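Local coordinates for lipopolysaccharide biosynthesis protein wbpB (Thermus thermophilus, PDB 3O9Z) that probably acts as an NAD-dependent sugar dehydrogenase in the biosynthesis of 2,3-diacetamido-2,3-dideoxy-D-mannuronic acid, a lipopolysaccharide sugar, and binds 2-oxoglutarate beside the dinucleotide, at residues 151-162 against 220-231; 3-11 against 71-80. All blocks are in the same frame, centred on the assembly; numbering follows the deposited sequence.

Contact 1: residues 151-162 against 220-231; sequences AKDVVLTYVTGR and GARVRWFLSIDP. With AKG (2-oxoglutaric acid), chain F.
Asp153 and Arg222 pair at one end of two parallel neighbouring strands, 152-160 and 221-228, whose backbones are laced from Lys152 N to Gly220 O as far as Arg162 N to Ile229 O, just past the strands. Followed outward, Arg222 has CB 3.6 Å from Asp153 OD1; CG passes the same oxygen more loosely, and CD returns to 3.7 Å from OD1 where the chain bends (chi3 -70°). That bend lays the guanidinium side-on to the carboxylate: NE gives a hydrogen bond to OD1 (2.8 Å) and NH1 a straighter one to OD2 (2.9 Å), both on the syn side, with the two planes 49° apart. NH1 also donates to a water held by Ala151 O, and NH2 lies near Ala151 CB. With alanine at Arg222 the Asp153 carboxylate would probably lose its mate, and the water one of its two holders. On the same face Arg224 NH1 nears Val155 CG2, while its NH2 reaches Arg307 O. On the other, Val154 CG1 and Val223 CG1 lie side by side, and Tyr158 CD1 rests on Leu227 CD1. Beyond it, Tyr158 OH donates to O4 of 2-oxoglutarate (2.6 Å), Thr160 OG1 to O3, and Arg162 NH2 to O3 (3.0 Å) and O1 (2.8 Å), while Arg162 NH1 is fixed by Thr160 OG1 and Gly161 O. His187, Arg247 and Lys103 also hydrogen-bond the ligand. The pairing thus joins a salt bridge at one end to a basic, hydroxyl-lined anion pocket at the other, suited to a dicarboxylate.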
loop_
_atom_site.group_PDB
_atom_site.type_symbol
_atom_site.label_atom_id
_atom_site.label_comp_id
_atom_site.label_asym_id
_atom_site.label_seq_id
_atom_site.Cartn_x
_atom_site.Cartn_y
_atom_site.Cartn_z
ATOM N N ALA A 151 -5.328 7.809 -50.411
ATOM C CA ALA A 151 -5.003 7.103 -49.180
ATOM C C ALA A 151 -3.867 6.124 -49.369
ATOM O O ALA A 151 -3.621 5.648 -50.483
ATOM C CB ALA A 151 -6.233 6.413 -48.695
ATOM N N LYS A 152 -3.175 5.793 -48.282
ATOM C CA LYS A 152 -2.037 4.889 -48.343
ATOM C C LYS A 152 -2.367 3.556 -47.663
ATOM O O LYS A 152 -3.269 3.488 -46.822
ATOM C CB LYS A 152 -0.836 5.524 -47.649
ATOM C CG LYS A 152 -0.237 6.748 -48.449
ATOM C CD LYS A 152 -0.342 6.591 -49.964
ATOM C CE LYS A 152 0.129 7.856 -50.686
ATOM N NZ LYS A 152 0.154 7.721 -52.183
ATOM N N ASP A 153 -1.695 2.491 -48.065
ATOM C CA ASP A 153 -1.821 1.201 -47.392
ATOM C C ASP A 153 -0.635 1.066 -46.466
ATOM O O ASP A 153 0.514 1.287 -46.842
ATOM C CB ASP A 153 -1.821 0.084 -48.434
ATOM C CG ASP A 153 -3.154 0.031 -49.148
ATOM O OD1 ASP A 153 -4.167 -0.278 -48.482
ATOM O OD2 ASP A 153 -3.210 0.446 -50.326
ATOM N N VAL A 154 -0.930 0.758 -45.206
ATOM C CA VAL A 154 0.068 0.882 -44.133
ATOM C C VAL A 154 0.069 -0.403 -43.316
ATOM O O VAL A 154 -1.000 -0.963 -43.032
ATOM C CB VAL A 154 -0.334 2.031 -43.189
ATOM C CG1 VAL A 154 0.679 2.092 -42.007
ATOM C CG2 VAL A 154 -0.352 3.373 -43.911
ATOM N N VAL A 155 1.257 -0.866 -42.948
ATOM C CA VAL A 155 1.378 -1.965 -42.000
ATOM C C VAL A 155 2.115 -1.397 -40.796
ATOM O O VAL A 155 3.234 -0.886 -40.920
ATOM C CB VAL A 155 2.170 -3.140 -42.591
ATOM C CG1 VAL A 155 2.373 -4.205 -41.534
ATOM C CG2 VAL A 155 1.414 -3.723 -43.785
ATOM N N LEU A 156 1.489 -1.463 -39.627
ATOM C CA LEU A 156 2.077 -0.914 -38.389
ATOM C C LEU A 156 2.347 -2.115 -37.506
ATOM O O LEU A 156 1.443 -2.917 -37.227
ATOM C CB LEU A 156 1.008 -0.065 -37.670
ATOM C CG LEU A 156 1.478 0.864 -36.560
ATOM C CD1 LEU A 156 1.984 0.118 -35.335
ATOM C CD2 LEU A 156 2.492 1.916 -37.069
ATOM N N THR A 157 3.612 -2.282 -37.102
ATOM C CA THR A 157 3.996 -3.382 -36.223
ATOM C C THR A 157 4.704 -2.802 -35.013
ATOM O O THR A 157 5.599 -1.957 -35.152
ATOM C CB THR A 157 4.995 -4.292 -36.964
ATOM O OG1 THR A 157 4.404 -4.698 -38.204
ATOM C CG2 THR A 157 5.271 -5.563 -36.142
ATOM N N TYR A 158 4.213 -3.139 -33.825
ATOM C CA TYR A 158 4.648 -2.449 -32.610
ATOM C C TYR A 158 4.883 -3.509 -31.546
ATOM O O TYR A 158 3.929 -4.001 -30.917
ATOM C CB TYR A 158 3.557 -1.442 -32.172
ATOM C CG TYR A 158 4.075 -0.352 -31.268
ATOM C CD1 TYR A 158 4.331 -0.585 -29.912
ATOM C CD2 TYR A 158 4.373 0.900 -31.791
ATOM C CE1 TYR A 158 4.800 0.457 -29.095
ATOM C CE2 TYR A 158 4.874 1.925 -31.004
ATOM C CZ TYR A 158 5.076 1.706 -29.663
ATOM O OH TYR A 158 5.574 2.706 -28.848
ATOM N N VAL A 159 6.140 -3.864 -31.326
ATOM C CA VAL A 159 6.489 -4.931 -30.393
ATOM C C VAL A 159 7.449 -4.301 -29.400
ATOM O O VAL A 159 8.453 -3.689 -29.769
ATOM C CB VAL A 159 7.216 -6.095 -31.096
ATOM C CG1 VAL A 159 7.508 -7.158 -30.064
ATOM C CG2 VAL A 159 6.360 -6.703 -32.208
ATOM N N THR A 160 7.118 -4.346 -28.117
ATOM C CA THR A 160 8.003 -3.772 -27.115
ATOM C C THR A 160 8.004 -4.683 -25.884
ATOM O O THR A 160 6.994 -4.810 -25.180
ATOM C CB THR A 160 7.638 -2.301 -26.824
ATOM O OG1 THR A 160 8.567 -1.793 -25.846
ATOM C CG2 THR A 160 6.215 -2.182 -26.284
ATOM N N GLY A 161 9.086 -5.443 -25.689
ATOM C CA GLY A 161 9.023 -6.532 -24.718
ATOM C C GLY A 161 8.863 -6.023 -23.297
ATOM O O GLY A 161 9.406 -4.981 -22.925
ATOM N N ARG A 162 8.105 -6.807 -22.532
ATOM C CA ARG A 162 7.923 -6.489 -21.102
ATOM C C ARG A 162 8.168 -7.738 -20.278
ATOM O O ARG A 162 7.612 -8.819 -20.533
ATOM C CB ARG A 162 6.511 -5.970 -20.803
ATOM C CG ARG A 162 6.251 -4.600 -21.406
ATOM C CD ARG A 162 7.021 -3.482 -20.693
ATOM N NE ARG A 162 6.688 -2.175 -21.242
ATOM C CZ ARG A 162 7.203 -1.687 -22.360
ATOM N NH1 ARG A 162 8.016 -2.423 -23.108
ATOM N NH2 ARG A 162 6.847 -0.459 -22.773
ATOM N N GLY A 220 -7.071 8.891 -44.327
ATOM C CA GLY A 220 -5.921 8.909 -45.226
ATOM C C GLY A 220 -5.197 7.592 -45.395
ATOM O O GLY A 220 -4.126 7.555 -45.994
ATOM N N ALA A 221 -5.712 6.502 -44.831
ATOM C CA ALA A 221 -4.996 5.225 -44.927
ATOM C C ALA A 221 -5.852 4.040 -44.569
ATOM O O ALA A 221 -6.761 4.137 -43.750
ATOM C CB ALA A 221 -3.789 5.209 -43.962
ATOM N N ARG A 222 -5.476 2.880 -45.091
ATOM C CA ARG A 222 -5.976 1.595 -44.593
ATOM C C ARG A 222 -4.814 0.962 -43.854
ATOM O O ARG A 222 -3.716 0.863 -44.383
ATOM C CB ARG A 222 -6.362 0.694 -45.787
ATOM C CG ARG A 222 -7.556 1.292 -46.562
ATOM C CD ARG A 222 -7.741 0.545 -47.923
ATOM N NE ARG A 222 -6.655 0.841 -48.863
ATOM C CZ ARG A 222 -6.675 1.897 -49.675
ATOM N NH1 ARG A 222 -5.657 2.077 -50.503
ATOM N NH2 ARG A 222 -7.692 2.740 -49.693
ATOM N N VAL A 223 -5.007 0.555 -42.601
ATOM C CA VAL A 223 -3.885 0.146 -41.757
ATOM C C VAL A 223 -4.089 -1.229 -41.187
ATOM O O VAL A 223 -5.118 -1.473 -40.557
ATOM C CB VAL A 223 -3.714 1.124 -40.556
ATOM C CG1 VAL A 223 -2.405 0.815 -39.762
ATOM C CG2 VAL A 223 -3.711 2.581 -41.058
ATOM N N ARG A 224 -3.149 -2.148 -41.379
ATOM C CA ARG A 224 -3.179 -3.438 -40.664
ATOM C C ARG A 224 -2.196 -3.256 -39.521
ATOM O O ARG A 224 -1.049 -2.836 -39.764
ATOM C CB ARG A 224 -2.729 -4.567 -41.585
ATOM C CG ARG A 224 -3.712 -4.767 -42.745
ATOM C CD ARG A 224 -3.234 -5.870 -43.661
ATOM N NE ARG A 224 -2.138 -5.439 -44.514
ATOM C CZ ARG A 224 -1.330 -6.292 -45.137
ATOM N NH1 ARG A 224 -0.351 -5.852 -45.946
ATOM N NH2 ARG A 224 -1.440 -7.586 -44.858
ATOM N N TRP A 225 -2.600 -3.545 -38.279
ATOM C CA TRP A 225 -1.748 -3.292 -37.117
ATOM C C TRP A 225 -1.581 -4.512 -36.235
ATOM O O TRP A 225 -2.457 -5.360 -36.151
ATOM C CB TRP A 225 -2.228 -2.060 -36.333
ATOM C CG TRP A 225 -3.660 -2.142 -35.825
ATOM C CD1 TRP A 225 -4.796 -1.660 -36.454
ATOM C CD2 TRP A 225 -4.097 -2.717 -34.603
ATOM N NE1 TRP A 225 -5.910 -1.898 -35.672
ATOM C CE2 TRP A 225 -5.496 -2.530 -34.525
ATOM C CE3 TRP A 225 -3.425 -3.303 -33.516
ATOM C CZ2 TRP A 225 -6.270 -2.963 -33.452
ATOM C CZ3 TRP A 225 -4.216 -3.732 -32.451
ATOM C CH2 TRP A 225 -5.610 -3.574 -32.422
ATOM N N PHE A 226 -0.422 -4.586 -35.579
ATOM C CA PHE A 226 -0.090 -5.649 -34.660
ATOM C C PHE A 226 0.682 -5.036 -33.515
ATOM O O PHE A 226 1.639 -4.285 -33.762
ATOM C CB PHE A 226 0.752 -6.706 -35.384
ATOM C CG PHE A 226 1.150 -7.861 -34.510
ATOM C CD1 PHE A 226 0.401 -9.025 -34.535
ATOM C CD2 PHE A 226 2.265 -7.769 -33.680
ATOM C CE1 PHE A 226 0.753 -10.103 -33.744
ATOM C CE2 PHE A 226 2.628 -8.855 -32.868
ATOM C CZ PHE A 226 1.836 -10.014 -32.877
ATOM N N LEU A 227 0.232 -5.351 -32.305
ATOM C CA LEU A 227 0.830 -4.841 -31.064
ATOM C C LEU A 227 1.168 -6.036 -30.150
ATOM O O LEU A 227 0.296 -6.874 -29.891
ATOM C CB LEU A 227 -0.243 -3.950 -30.405
ATOM C CG LEU A 227 0.075 -3.592 -28.954
ATOM C CD1 LEU A 227 1.349 -2.765 -28.798
ATOM C CD2 LEU A 227 -1.180 -2.851 -28.419
ATOM N N SER A 228 2.392 -6.089 -29.622
ATOM C CA SER A 228 2.665 -7.103 -28.623
ATOM C C SER A 228 3.722 -6.629 -27.639
ATOM O O SER A 228 4.592 -5.794 -27.963
ATOM C CB SER A 228 3.159 -8.396 -29.266
ATOM O OG SER A 228 3.336 -9.448 -28.299
ATOM N N ILE A 229 3.590 -7.160 -26.432
ATOM C CA ILE A 229 4.618 -7.024 -25.399
ATOM C C ILE A 229 5.409 -8.308 -25.211
ATOM O O ILE A 229 6.183 -8.423 -24.245
ATOM C CB ILE A 229 4.061 -6.481 -24.054
ATOM C CG1 ILE A 229 2.898 -7.368 -23.635
ATOM C CG2 ILE A 229 3.640 -5.004 -24.232
ATOM C CD1 ILE A 229 2.383 -7.152 -22.175
ATOM N N ASP A 230 5.179 -9.271 -26.103
ATOM C CA ASP A 230 6.010 -10.505 -26.141
ATOM C C ASP A 230 7.133 -10.294 -27.164
ATOM O O ASP A 230 6.857 -10.207 -28.365
ATOM C CB ASP A 230 5.105 -11.665 -26.533
ATOM C CG ASP A 230 5.820 -12.989 -26.591
ATOM O OD1 ASP A 230 7.066 -12.978 -26.551
ATOM O OD2 ASP A 230 5.108 -14.013 -26.732
ATOM N N PRO A 231 8.386 -10.239 -26.696
ATOM C CA PRO A 231 9.478 -9.949 -27.631
ATOM C C PRO A 231 9.786 -11.100 -28.604
ATOM O O PRO A 231 10.500 -10.872 -29.575
ATOM C CB PRO A 231 10.656 -9.691 -26.680
ATOM C CG PRO A 231 10.386 -10.586 -25.521
ATOM C CD PRO A 231 8.865 -10.402 -25.308
HETATM C C1 AKG F . 4.808 2.499 -21.738
HETATM O O1 AKG F . 5.486 1.510 -21.356
HETATM O O2 AKG F . 3.847 2.920 -21.085
HETATM C C2 AKG F . 5.167 3.286 -22.899
HETATM O O5 AKG F . 4.462 4.245 -23.203
HETATM C C3 AKG F . 6.364 2.916 -23.735
HETATM C C4 AKG F . 5.872 2.047 -24.891
HETATM C C5 AKG F . 6.990 1.450 -25.721
HETATM O O3 AKG F . 7.954 0.908 -25.147
HETATM O O4 AKG F . 6.930 1.514 -26.951
HETATM O O HOH W 1 -4.626 3.900 -52.174
HETATM O O HOH W 2 -2.073 -2.569 -45.092
HETATM O O HOH W 3 5.251 -9.558 -21.854
#

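Contact 2: residues 3-11 against 71-80; sequences MTRFALTGL and EGVDYLSIAS. With NAD (nicotinamide-adenine-dinucleotide), chain E.
Thr4 sets its CG2 against Asp74 CB at 3.8 Å and near Tyr75 CD2, just before strand 5-9 begins. Arg5 follows with bonds from both backbone and side chain: its N donates to Asp74 OD2 (2.8 Å) on the anti side of the carboxylate, and its O accepts from both Asp74 N and Tyr75 N. Its side chain, bent at chi3 (62°), swings back along 71-72, where NH1 donates to Glu71 O (2.8 Å) and NE adds weak bonds to Gly72 O and Glu71 O. Phe6 turns to the other side of the sheet; its CE2 lies 3.6 Å from Tyr75 CB, and the two side chains lie side by side and point the same way, their ring planes 37° apart, while CD2 comes close to Ser77 OG, whose hydroxyl is bonded to Tyr270. Ala7 is paired through its N to Tyr75 O and its O to Ser77 N, and its CB packs on Leu76 CD1 (3.6 Å), where Phe59 of helix 56-68 touches both. Leu8 puts CD1 on Ser77 CB. Thr9 donates from N to Ser77 O and accepts from Ala79 N at O; OG1, held between its own backbone N and carbonyl carbon (chi1 73°), passes 3.3 Å from Ile78 CA and bonds to Gln88, which also holds Ser80 OG. Gly10 closes the run with positive phi, where a CB would strike Ala79 O; its N lies 3.3 Å from N3A of the NAD adenine, and Ala79 O is 3.1 Å from NAD C5D. Adjacent parallel strands 5-9 and 75-78, both ending at the dinucleotide, are the classical centre of a Rossmann fold, with NAD across the C-terminal ends of the strands.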
loop_
_atom_site.group_PDB
_atom_site.type_symbol
_atom_site.label_atom_id
_atom_site.label_comp_id
_atom_site.label_asym_id
_atom_site.label_seq_id
_atom_site.Cartn_x
_atom_site.Cartn_y
_atom_site.Cartn_z
ATOM N N MET A 3 11.052 31.232 -14.854
ATOM C CA MET A 3 11.193 29.845 -14.318
ATOM C C MET A 3 9.805 29.264 -14.129
ATOM O O MET A 3 9.092 29.655 -13.195
ATOM C CB MET A 3 11.876 29.871 -12.952
ATOM C CG MET A 3 13.199 29.135 -12.920
ATOM S SD MET A 3 13.732 28.809 -11.226
ATOM C CE MET A 3 15.429 28.351 -11.556
ATOM N N THR A 4 9.443 28.324 -15.000
ATOM C CA THR A 4 8.100 27.760 -14.954
ATOM C C THR A 4 8.095 26.973 -13.665
ATOM O O THR A 4 9.032 26.236 -13.438
ATOM C CB THR A 4 7.848 26.828 -16.155
ATOM O OG1 THR A 4 8.024 27.639 -17.327
ATOM C CG2 THR A 4 6.404 26.382 -16.127
ATOM N N ARG A 5 6.985 27.050 -12.948
ATOM C CA ARG A 5 6.905 26.302 -11.685
ATOM C C ARG A 5 6.045 25.049 -11.902
ATOM O O ARG A 5 4.853 25.132 -12.255
ATOM C CB ARG A 5 6.321 27.162 -10.579
ATOM C CG ARG A 5 7.230 28.316 -10.155
ATOM C CD ARG A 5 6.476 29.370 -9.325
ATOM N NE ARG A 5 5.911 28.895 -8.056
ATOM C CZ ARG A 5 6.611 28.598 -6.963
ATOM N NH1 ARG A 5 5.976 28.226 -5.863
ATOM N NH2 ARG A 5 7.937 28.651 -6.986
ATOM N N PHE A 6 6.637 23.896 -11.556
ATOM C CA PHE A 6 5.996 22.600 -11.770
ATOM C C PHE A 6 5.718 21.890 -10.457
ATOM O O PHE A 6 6.514 22.016 -9.493
ATOM C CB PHE A 6 6.975 21.712 -12.515
ATOM C CG PHE A 6 7.073 21.987 -13.977
ATOM C CD1 PHE A 6 8.088 22.805 -14.454
ATOM C CD2 PHE A 6 6.206 21.377 -14.864
ATOM C CE1 PHE A 6 8.181 23.091 -15.827
ATOM C CE2 PHE A 6 6.269 21.683 -16.226
ATOM C CZ PHE A 6 7.316 22.454 -16.715
ATOM N N ALA A 7 4.633 21.127 -10.384
ATOM C CA ALA A 7 4.534 20.066 -9.378
ATOM C C ALA A 7 4.441 18.789 -10.231
ATOM O O ALA A 7 4.045 18.824 -11.400
ATOM C CB ALA A 7 3.308 20.221 -8.542
ATOM N N LEU A 8 4.831 17.659 -9.655
ATOM C CA LEU A 8 4.922 16.376 -10.411
ATOM C C LEU A 8 4.180 15.297 -9.629
ATOM O O LEU A 8 4.400 15.160 -8.410
ATOM C CB LEU A 8 6.356 15.948 -10.691
ATOM C CG LEU A 8 6.532 14.545 -11.272
ATOM C CD1 LEU A 8 5.935 14.437 -12.656
ATOM C CD2 LEU A 8 8.043 14.272 -11.317
ATOM N N THR A 9 3.332 14.514 -10.300
ATOM C CA THR A 9 2.742 13.324 -9.681
ATOM C C THR A 9 3.382 12.079 -10.284
ATOM O O THR A 9 3.824 12.061 -11.436
ATOM C CB THR A 9 1.247 13.209 -9.816
ATOM O OG1 THR A 9 0.906 12.867 -11.165
ATOM C CG2 THR A 9 0.589 14.567 -9.488
ATOM N N GLY A 10 3.617 11.095 -9.414
ATOM C CA GLY A 10 4.198 9.828 -9.868
ATOM C C GLY A 10 5.712 9.795 -9.746
ATOM O O GLY A 10 6.372 9.040 -10.491
ATOM N N LEU A 11 6.283 10.568 -8.819
ATOM C CA LEU A 11 7.737 10.752 -8.742
ATOM C C LEU A 11 8.558 9.441 -8.594
ATOM O O LEU A 11 9.694 9.394 -9.012
ATOM C CB LEU A 11 8.051 11.642 -7.520
ATOM C CG LEU A 11 9.519 11.946 -7.229
ATOM C CD1 LEU A 11 10.233 12.710 -8.337
ATOM C CD2 LEU A 11 9.604 12.714 -5.908
ATOM N N GLU A 71 1.825 32.247 -5.204
ATOM C CA GLU A 71 3.025 31.489 -5.556
ATOM C C GLU A 71 2.601 30.146 -6.169
ATOM O O GLU A 71 3.284 29.126 -6.011
ATOM C CB GLU A 71 3.887 31.194 -4.325
ATOM C CG GLU A 71 4.128 32.413 -3.442
ATOM C CD GLU A 71 5.115 32.152 -2.325
ATOM O OE1 GLU A 71 4.757 31.454 -1.345
ATOM O OE2 GLU A 71 6.254 32.642 -2.457
ATOM N N GLY A 72 1.431 30.128 -6.803
ATOM C CA GLY A 72 0.908 28.882 -7.366
ATOM C C GLY A 72 1.864 28.271 -8.364
ATOM O O GLY A 72 2.733 28.913 -8.968
ATOM N N VAL A 73 1.752 26.950 -8.545
ATOM C CA VAL A 73 2.413 26.311 -9.665
ATOM C C VAL A 73 1.723 26.711 -11.000
ATOM O O VAL A 73 0.498 26.902 -11.060
ATOM C CB VAL A 73 2.569 24.744 -9.533
ATOM C CG1 VAL A 73 3.519 24.465 -8.358
ATOM C CG2 VAL A 73 1.218 24.055 -9.353
ATOM N N ASP A 74 2.566 26.702 -12.010
ATOM C CA ASP A 74 2.108 26.914 -13.408
ATOM C C ASP A 74 1.572 25.633 -14.058
ATOM O O ASP A 74 0.587 25.680 -14.813
ATOM C CB ASP A 74 3.294 27.435 -14.206
ATOM C CG ASP A 74 3.764 28.787 -13.699
ATOM O OD1 ASP A 74 2.909 29.684 -13.522
ATOM O OD2 ASP A 74 4.990 28.926 -13.492
ATOM N N TYR A 75 2.165 24.485 -13.707
ATOM C CA TYR A 75 1.898 23.223 -14.384
ATOM C C TYR A 75 1.918 22.079 -13.349
ATOM O O TYR A 75 2.797 22.031 -12.455
ATOM C CB TYR A 75 3.006 22.913 -15.383
ATOM C CG TYR A 75 2.658 23.398 -16.773
ATOM C CD1 TYR A 75 1.990 22.571 -17.660
ATOM C CD2 TYR A 75 2.908 24.705 -17.137
ATOM C CE1 TYR A 75 1.642 23.003 -18.930
ATOM C CE2 TYR A 75 2.550 25.157 -18.389
ATOM C CZ TYR A 75 1.922 24.310 -19.266
ATOM O OH TYR A 75 1.553 24.755 -20.519
ATOM N N LEU A 76 0.943 21.203 -13.491
ATOM C CA LEU A 76 1.035 19.879 -12.854
ATOM C C LEU A 76 1.492 18.908 -13.942
ATOM O O LEU A 76 0.706 18.656 -14.867
ATOM C CB LEU A 76 -0.302 19.500 -12.242
ATOM C CG LEU A 76 -0.221 18.187 -11.447
ATOM C CD1 LEU A 76 0.742 18.346 -10.236
ATOM C CD2 LEU A 76 -1.583 17.838 -11.011
ATOM N N SER A 77 2.691 18.326 -13.824
ATOM C CA SER A 77 3.088 17.185 -14.653
ATOM C C SER A 77 2.599 15.888 -14.022
ATOM O O SER A 77 2.716 15.680 -12.814
ATOM C CB SER A 77 4.594 17.112 -14.812
ATOM O OG SER A 77 5.158 18.212 -15.520
ATOM N N ILE A 78 2.089 14.988 -14.851
ATOM C CA ILE A 78 1.331 13.855 -14.326
ATOM C C ILE A 78 1.928 12.568 -14.905
ATOM O O ILE A 78 1.816 12.277 -16.091
ATOM C CB ILE A 78 -0.192 13.957 -14.656
ATOM C CG1 ILE A 78 -0.768 15.150 -13.874
ATOM C CG2 ILE A 78 -0.972 12.702 -14.378
ATOM C CD1 ILE A 78 -2.173 15.601 -14.389
ATOM N N ALA A 79 2.567 11.804 -14.022
ATOM C CA ALA A 79 3.198 10.510 -14.396
ATOM C C ALA A 79 2.635 9.379 -13.541
ATOM O O ALA A 79 3.351 8.390 -13.265
ATOM C CB ALA A 79 4.698 10.623 -14.296
ATOM N N SER A 80 1.398 9.484 -13.088
ATOM C CA SER A 80 0.657 8.479 -12.336
ATOM C C SER A 80 0.048 7.416 -13.263
ATOM O O SER A 80 0.088 7.607 -14.502
ATOM C CB SER A 80 -0.420 9.178 -11.503
ATOM O OG SER A 80 -1.241 9.919 -12.432
HETATM P PA NAD E . 5.155 3.029 -12.625
HETATM O O1A NAD E . 6.614 2.784 -12.710
HETATM O O2A NAD E . 4.171 1.961 -12.123
HETATM O O5B NAD E . 5.108 4.317 -11.712
HETATM C C5B NAD E . 3.820 4.753 -11.376
HETATM C C4B NAD E . 3.938 5.697 -10.155
HETATM O O4B NAD E . 2.665 6.334 -9.871
HETATM C C3B NAD E . 4.258 4.840 -8.899
HETATM O O3B NAD E . 5.450 5.306 -8.234
HETATM C C2B NAD E . 2.991 4.934 -8.030
HETATM O O2B NAD E . 3.224 4.870 -6.616
HETATM C C1B NAD E . 2.555 6.371 -8.442
HETATM N N9A NAD E . 1.134 6.607 -8.077
HETATM C C8A NAD E . 0.074 5.797 -7.804
HETATM N N7A NAD E . -0.997 6.515 -7.471
HETATM C C5A NAD E . -0.614 7.833 -7.436
HETATM C C6A NAD E . -1.274 9.082 -7.128
HETATM N N6A NAD E . -2.577 9.087 -6.710
HETATM N N1A NAD E . -0.481 10.137 -7.275
HETATM C C2A NAD E . 0.785 10.223 -7.659
HETATM N N3A NAD E . 1.434 9.060 -7.925
HETATM C C4A NAD E . 0.728 7.927 -7.842
HETATM O O3 NAD E . 4.633 3.487 -14.067
HETATM P PN NAD E . 5.315 4.297 -15.217
HETATM O O1N NAD E . 5.838 3.314 -16.263
HETATM O O2N NAD E . 6.254 5.323 -14.647
HETATM O O5D NAD E . 4.070 4.952 -15.974
HETATM C C5D NAD E . 3.675 6.187 -15.432
HETATM C C4D NAD E . 2.849 6.883 -16.528
HETATM O O4D NAD E . 3.798 7.216 -17.565
HETATM C C3D NAD E . 1.728 6.051 -17.167
HETATM O O3D NAD E . 0.699 7.008 -17.575
HETATM C C2D NAD E . 2.419 5.542 -18.443
HETATM O O2D NAD E . 1.501 5.312 -19.501
HETATM C C1D NAD E . 3.431 6.628 -18.826
HETATM N N1N NAD E . 4.583 6.112 -19.565
HETATM C C2N NAD E . 4.960 6.712 -20.673
HETATM C C3N NAD E . 6.039 6.329 -21.445
HETATM C C7N NAD E . 6.260 7.082 -22.693
HETATM O O7N NAD E . 5.838 8.248 -22.845
HETATM N N7N NAD E . 7.050 6.467 -23.565
HETATM C C4N NAD E . 6.790 5.237 -20.991
HETATM C C5N NAD E . 6.418 4.677 -19.768
HETATM C C6N NAD E . 5.320 5.123 -19.037
#

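From the N terminus, the chain enters the dinucleotide-binding sheet at once: after strand 5-9 it runs through helix 16-25, strands 29-34 and 51-53 and helix 56-68 before 71-80 returns beside it, and contact 2 closes that 59-residue loop. Strands 98-101 and 126-128 then extend the sheet, and helix 136-146 leads to the second domain. There 152-160 sets out and 220-231 comes back after helices and two antiparallel strands, closing contact 1. The contacts lie in series, neither nested nor crossed, about 33 Å apart between centres. Each joins neighbouring strands within its own sheet, one on the NAD side, the other on the 2-oxoglutarate side.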